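Local coordinates for lovastatin nonaketide synthase, polyketide synthase component (Aspergillus terreus, PDB 7CPX), which builds the dihydromonacolin L skeleton of lovastatin by repeatedly condensing malonyl units and reducing and methylating the growing chain, together with the partner enzyme LovC, at residues Q569-S581 with D610-Q622. The protein carries 2 engineered substitutions. Numbering follows the deposited sequence.
Sequences QWPGMLKNLIEAS and DQFMLEGEASNVQ
Met-613 lies against Leu-574 and Ile-578 and shows how one long, flexible side chain can join a short helix with its preceding turn to an irregular loop. With CG beside its backbone N (chi1 -68°) and the rest of the chain extended, it passes by Met-573 O and runs alongside Leu-574, their ends in one direction, its SD 3.8 Å from Leu-574 CB. Ile-578 lies across it, nearly perpendicular, directing CD1 at the sulfur. Gly-572, which opens the type II turn ending at Lys-575, brings its CA within 4.3 Å of Ala-618 CA, while Pro-571 rests its CB against the carbonyl oxygens of Ala-618 and Ser-619.

Polar contacts flank this largely apolar centre. Gln-569 NE2 donates a nearly straight hydrogen bond (2.8 Å, 166°) to Val-621 O, meeting a lone pair in the carbonyl plane; the acceptor also lies in the plane of the Gln-569 amide. Toward the other end, the extended Glu-615 reaches OE2 to Asn-576 ND2 in a weak bond of 3.3 Å, the amide and carboxylate planes 52° apart, and its carboxylate lies against Glu-579 CB.

Within the malonyl-CoA:ACP transacylase domain, the contact joins helix 575-578 and the residues leading into it to the loop connecting helices 582-596 and 624-644. Val-634 of helix 624-644 touches Met-573, Leu-574 and Met-613, Ile-578 packs on helix 582-596, and Asn-576 and Leu-577 meet helix 883-898.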
loop_
_atom_site.group_PDB
_atom_site.type_symbol
_atom_site.label_atom_id
_atom_site.label_comp_id
_atom_site.label_asym_id
_atom_site.label_seq_id
_atom_site.Cartn_x
_atom_site.Cartn_y
_atom_site.Cartn_z
ATOM N N GLN A 569 -41.034 -23.283 72.433
ATOM C CA GLN A 569 -40.096 -24.395 72.404
ATOM C C GLN A 569 -40.640 -25.524 71.539
ATOM O O GLN A 569 -41.814 -25.894 71.643
ATOM C CB GLN A 569 -39.810 -24.892 73.824
ATOM C CG GLN A 569 -40.904 -25.750 74.453
ATOM C CD GLN A 569 -42.225 -25.020 74.595
ATOM O OE1 GLN A 569 -42.322 -23.825 74.321
ATOM N NE2 GLN A 569 -43.253 -25.741 75.028
ATOM N N TRP A 570 -39.785 -26.063 70.684
ATOM C CA TRP A 570 -40.137 -27.146 69.784
ATOM C C TRP A 570 -39.661 -28.476 70.345
ATOM O O TRP A 570 -38.726 -28.526 71.149
ATOM C CB TRP A 570 -39.516 -26.911 68.403
ATOM C CG TRP A 570 -39.651 -25.499 67.919
ATOM C CD1 TRP A 570 -38.642 -24.665 67.531
ATOM C CD2 TRP A 570 -40.865 -24.750 67.782
ATOM N NE1 TRP A 570 -39.153 -23.447 67.153
ATOM C CE2 TRP A 570 -40.515 -23.473 67.299
ATOM C CE3 TRP A 570 -42.214 -25.037 68.018
ATOM C CZ2 TRP A 570 -41.465 -22.484 67.049
ATOM C CZ3 TRP A 570 -43.154 -24.053 67.767
ATOM C CH2 TRP A 570 -42.775 -22.793 67.287
ATOM N N PRO A 571 -40.293 -29.583 69.958
ATOM C CA PRO A 571 -39.851 -30.887 70.463
ATOM C C PRO A 571 -38.440 -31.219 69.998
ATOM O O PRO A 571 -38.042 -30.903 68.874
ATOM C CB PRO A 571 -40.882 -31.860 69.882
ATOM C CG PRO A 571 -41.429 -31.167 68.684
ATOM C CD PRO A 571 -41.422 -29.708 69.020
ATOM N N GLY A 572 -37.684 -31.865 70.880
ATOM C CA GLY A 572 -36.365 -32.362 70.520
ATOM C C GLY A 572 -35.386 -31.294 70.084
ATOM O O GLY A 572 -34.657 -31.489 69.103
ATOM N N MET A 573 -35.350 -30.166 70.787
ATOM C CA MET A 573 -34.376 -29.131 70.479
ATOM C C MET A 573 -33.004 -29.512 71.025
ATOM O O MET A 573 -32.882 -30.138 72.081
ATOM C CB MET A 573 -34.817 -27.788 71.062
ATOM C CG MET A 573 -36.130 -27.262 70.500
ATOM S SD MET A 573 -35.938 -26.163 69.081
ATOM C CE MET A 573 -35.506 -27.323 67.787
ATOM N N LEU A 574 -31.963 -29.132 70.285
ATOM C CA LEU A 574 -30.564 -29.418 70.585
ATOM C C LEU A 574 -30.235 -30.903 70.526
ATOM O O LEU A 574 -29.116 -31.286 70.888
ATOM C CB LEU A 574 -30.136 -28.896 71.965
ATOM C CG LEU A 574 -30.183 -27.390 72.226
ATOM C CD1 LEU A 574 -29.514 -27.082 73.560
ATOM C CD2 LEU A 574 -29.530 -26.604 71.101
ATOM N N LYS A 575 -31.161 -31.755 70.084
ATOM C CA LYS A 575 -30.885 -33.187 70.056
ATOM C C LYS A 575 -29.706 -33.494 69.141
ATOM O O LYS A 575 -28.834 -34.302 69.480
ATOM C CB LYS A 575 -32.131 -33.954 69.614
ATOM C CG LYS A 575 -32.595 -33.637 68.200
ATOM C CD LYS A 575 -33.890 -34.359 67.868
ATOM C CE LYS A 575 -34.294 -34.139 66.420
ATOM N NZ LYS A 575 -34.552 -32.704 66.120
ATOM N N ASN A 576 -29.664 -32.855 67.971
ATOM C CA ASN A 576 -28.559 -33.085 67.048
ATOM C C ASN A 576 -27.297 -32.362 67.506
ATOM O O ASN A 576 -26.192 -32.907 67.401
ATOM C CB ASN A 576 -28.955 -32.641 65.642
ATOM C CG ASN A 576 -30.296 -33.200 65.212
ATOM O OD1 ASN A 576 -31.227 -32.451 64.915
ATOM N ND2 ASN A 576 -30.402 -34.523 65.177
ATOM N N LEU A 577 -27.441 -31.139 68.021
ATOM C CA LEU A 577 -26.278 -30.406 68.513
ATOM C C LEU A 577 -25.610 -31.142 69.665
ATOM O O LEU A 577 -24.380 -31.262 69.708
ATOM C CB LEU A 577 -26.689 -28.999 68.950
ATOM C CG LEU A 577 -26.704 -27.918 67.867
ATOM C CD1 LEU A 577 -27.478 -26.700 68.342
ATOM C CD2 LEU A 577 -25.288 -27.522 67.487
ATOM N N ILE A 578 -26.405 -31.643 70.609
ATOM C CA ILE A 578 -25.845 -32.345 71.759
ATOM C C ILE A 578 -25.160 -33.633 71.319
ATOM O O ILE A 578 -24.074 -33.972 71.804
ATOM C CB ILE A 578 -26.944 -32.614 72.801
ATOM C CG1 ILE A 578 -27.421 -31.287 73.400
ATOM C CG2 ILE A 578 -26.432 -33.560 73.880
ATOM C CD1 ILE A 578 -28.654 -31.402 74.271
ATOM N N GLU A 579 -25.777 -34.366 70.397
ATOM C CA GLU A 579 -25.273 -35.659 69.960
ATOM C C GLU A 579 -24.294 -35.553 68.798
ATOM O O GLU A 579 -23.896 -36.584 68.246
ATOM C CB GLU A 579 -26.441 -36.569 69.570
ATOM C CG GLU A 579 -27.343 -36.953 70.733
ATOM C CD GLU A 579 -26.639 -37.822 71.758
ATOM O OE1 GLU A 579 -25.509 -38.276 71.481
ATOM O OE2 GLU A 579 -27.216 -38.051 72.841
ATOM N N ALA A 580 -23.901 -34.339 68.413
ATOM C CA ALA A 580 -22.945 -34.143 67.330
ATOM C C ALA A 580 -21.791 -33.216 67.677
ATOM O O ALA A 580 -20.811 -33.188 66.924
ATOM C CB ALA A 580 -23.653 -33.593 66.083
ATOM N N SER A 581 -21.866 -32.465 68.769
ATOM C CA SER A 581 -20.818 -31.516 69.141
ATOM C C SER A 581 -20.332 -31.797 70.556
ATOM O O SER A 581 -21.101 -31.604 71.518
ATOM C CB SER A 581 -21.338 -30.082 69.036
ATOM O OG SER A 581 -20.365 -29.155 69.485
ATOM N N ASP A 610 -31.099 -35.120 79.275
ATOM C CA ASP A 610 -30.862 -36.541 79.052
ATOM C C ASP A 610 -32.157 -37.336 78.937
ATOM O O ASP A 610 -32.108 -38.570 78.882
ATOM C CB ASP A 610 -30.000 -37.115 80.181
ATOM C CG ASP A 610 -28.683 -36.382 80.339
ATOM O OD1 ASP A 610 -28.171 -35.853 79.329
ATOM O OD2 ASP A 610 -28.160 -36.333 81.471
ATOM N N GLN A 611 -33.310 -36.667 78.899
ATOM C CA GLN A 611 -34.593 -37.359 78.856
ATOM C C GLN A 611 -35.439 -36.888 77.679
ATOM O O GLN A 611 -36.158 -37.686 77.071
ATOM C CB GLN A 611 -35.352 -37.146 80.169
ATOM C CG GLN A 611 -34.670 -37.758 81.381
ATOM C CD GLN A 611 -35.349 -37.380 82.683
ATOM O OE1 GLN A 611 -36.358 -36.675 82.688
ATOM N NE2 GLN A 611 -34.796 -37.846 83.797
ATOM N N PHE A 612 -35.360 -35.600 77.352
ATOM C CA PHE A 612 -36.146 -35.024 76.268
ATOM C C PHE A 612 -35.310 -34.536 75.097
ATOM O O PHE A 612 -35.788 -34.583 73.961
ATOM C CB PHE A 612 -36.998 -33.856 76.789
ATOM C CG PHE A 612 -38.104 -34.282 77.710
ATOM C CD1 PHE A 612 -39.341 -34.648 77.205
ATOM C CD2 PHE A 612 -37.909 -34.322 79.080
ATOM C CE1 PHE A 612 -40.361 -35.043 78.048
ATOM C CE2 PHE A 612 -38.924 -34.716 79.928
ATOM C CZ PHE A 612 -40.152 -35.076 79.412
ATOM N N MET A 613 -34.082 -34.073 75.333
ATOM C CA MET A 613 -33.180 -33.685 74.249
ATOM C C MET A 613 -32.451 -34.920 73.717
ATOM O O MET A 613 -31.226 -35.031 73.751
ATOM C CB MET A 613 -32.198 -32.626 74.730
ATOM C CG MET A 613 -32.834 -31.281 75.041
ATOM S SD MET A 613 -31.601 -30.000 75.338
ATOM C CE MET A 613 -32.635 -28.545 75.465
ATOM N N LEU A 614 -33.245 -35.864 73.216
ATOM C CA LEU A 614 -32.752 -37.145 72.737
ATOM C C LEU A 614 -33.165 -37.348 71.287
ATOM O O LEU A 614 -34.309 -37.070 70.912
ATOM C CB LEU A 614 -33.292 -38.294 73.596
ATOM C CG LEU A 614 -32.971 -38.215 75.089
ATOM C CD1 LEU A 614 -33.695 -39.314 75.848
ATOM C CD2 LEU A 614 -31.472 -38.301 75.322
ATOM N N GLU A 615 -32.229 -37.834 70.477
ATOM C CA GLU A 615 -32.534 -38.144 69.088
ATOM C C GLU A 615 -33.440 -39.366 69.005
ATOM O O GLU A 615 -33.383 -40.271 69.841
ATOM C CB GLU A 615 -31.248 -38.392 68.300
ATOM C CG GLU A 615 -30.323 -37.188 68.227
ATOM C CD GLU A 615 -29.098 -37.449 67.373
ATOM O OE1 GLU A 615 -28.817 -38.631 67.081
ATOM O OE2 GLU A 615 -28.419 -36.474 66.990
ATOM N N GLY A 616 -34.282 -39.385 67.982
ATOM C CA GLY A 616 -35.229 -40.484 67.802
ATOM C C GLY A 616 -36.506 -40.343 68.596
ATOM O O GLY A 616 -37.598 -40.533 68.053
ATOM N N GLU A 617 -36.400 -40.011 69.883
ATOM C CA GLU A 617 -37.593 -39.822 70.702
ATOM C C GLU A 617 -38.350 -38.571 70.274
ATOM O O GLU A 617 -39.518 -38.641 69.873
ATOM C CB GLU A 617 -37.208 -39.743 72.180
ATOM C CG GLU A 617 -36.424 -40.944 72.681
ATOM C CD GLU A 617 -36.310 -40.976 74.193
ATOM O OE1 GLU A 617 -36.798 -40.030 74.847
ATOM O OE2 GLU A 617 -35.736 -41.947 74.727
ATOM N N ALA A 618 -37.695 -37.413 70.348
ATOM C CA ALA A 618 -38.309 -36.144 69.962
ATOM C C ALA A 618 -39.634 -35.937 70.689
ATOM O O ALA A 618 -40.625 -35.487 70.111
ATOM C CB ALA A 618 -38.500 -36.070 68.447
ATOM N N SER A 619 -39.649 -36.271 71.976
ATOM C CA SER A 619 -40.864 -36.151 72.767
ATOM C C SER A 619 -41.287 -34.692 72.895
ATOM O O SER A 619 -40.458 -33.786 73.017
ATOM C CB SER A 619 -40.661 -36.754 74.157
ATOM O OG SER A 619 -41.303 -38.012 74.267
ATOM N N ASN A 620 -42.599 -34.473 72.867
ATOM C CA ASN A 620 -43.139 -33.137 73.067
ATOM C C ASN A 620 -42.780 -32.630 74.457
ATOM O O ASN A 620 -42.829 -33.375 75.439
ATOM C CB ASN A 620 -44.656 -33.145 72.888
ATOM C CG ASN A 620 -45.291 -31.818 73.248
ATOM O OD1 ASN A 620 -44.705 -30.757 73.031
ATOM N ND2 ASN A 620 -46.493 -31.871 73.810
ATOM N N VAL A 621 -42.417 -31.353 74.537
ATOM C CA VAL A 621 -42.029 -30.717 75.796
ATOM C C VAL A 621 -42.881 -29.458 75.936
ATOM O O VAL A 621 -42.506 -28.378 75.465
ATOM C CB VAL A 621 -40.536 -30.387 75.856
ATOM C CG1 VAL A 621 -40.140 -30.001 77.273
ATOM C CG2 VAL A 621 -39.715 -31.568 75.364
ATOM N N GLN A 622 -44.036 -29.591 76.589
ATOM C CA GLN A 622 -44.868 -28.454 76.953
ATOM C C GLN A 622 -44.954 -28.237 78.455
ATOM O O GLN A 622 -45.422 -27.178 78.884
ATOM C CB GLN A 622 -46.290 -28.629 76.401
ATOM C CG GLN A 622 -46.401 -28.464 74.896
ATOM C CD GLN A 622 -47.801 -28.743 74.385
ATOM O OE1 GLN A 622 -48.370 -29.801 74.650
ATOM N NE2 GLN A 622 -48.366 -27.789 73.655
#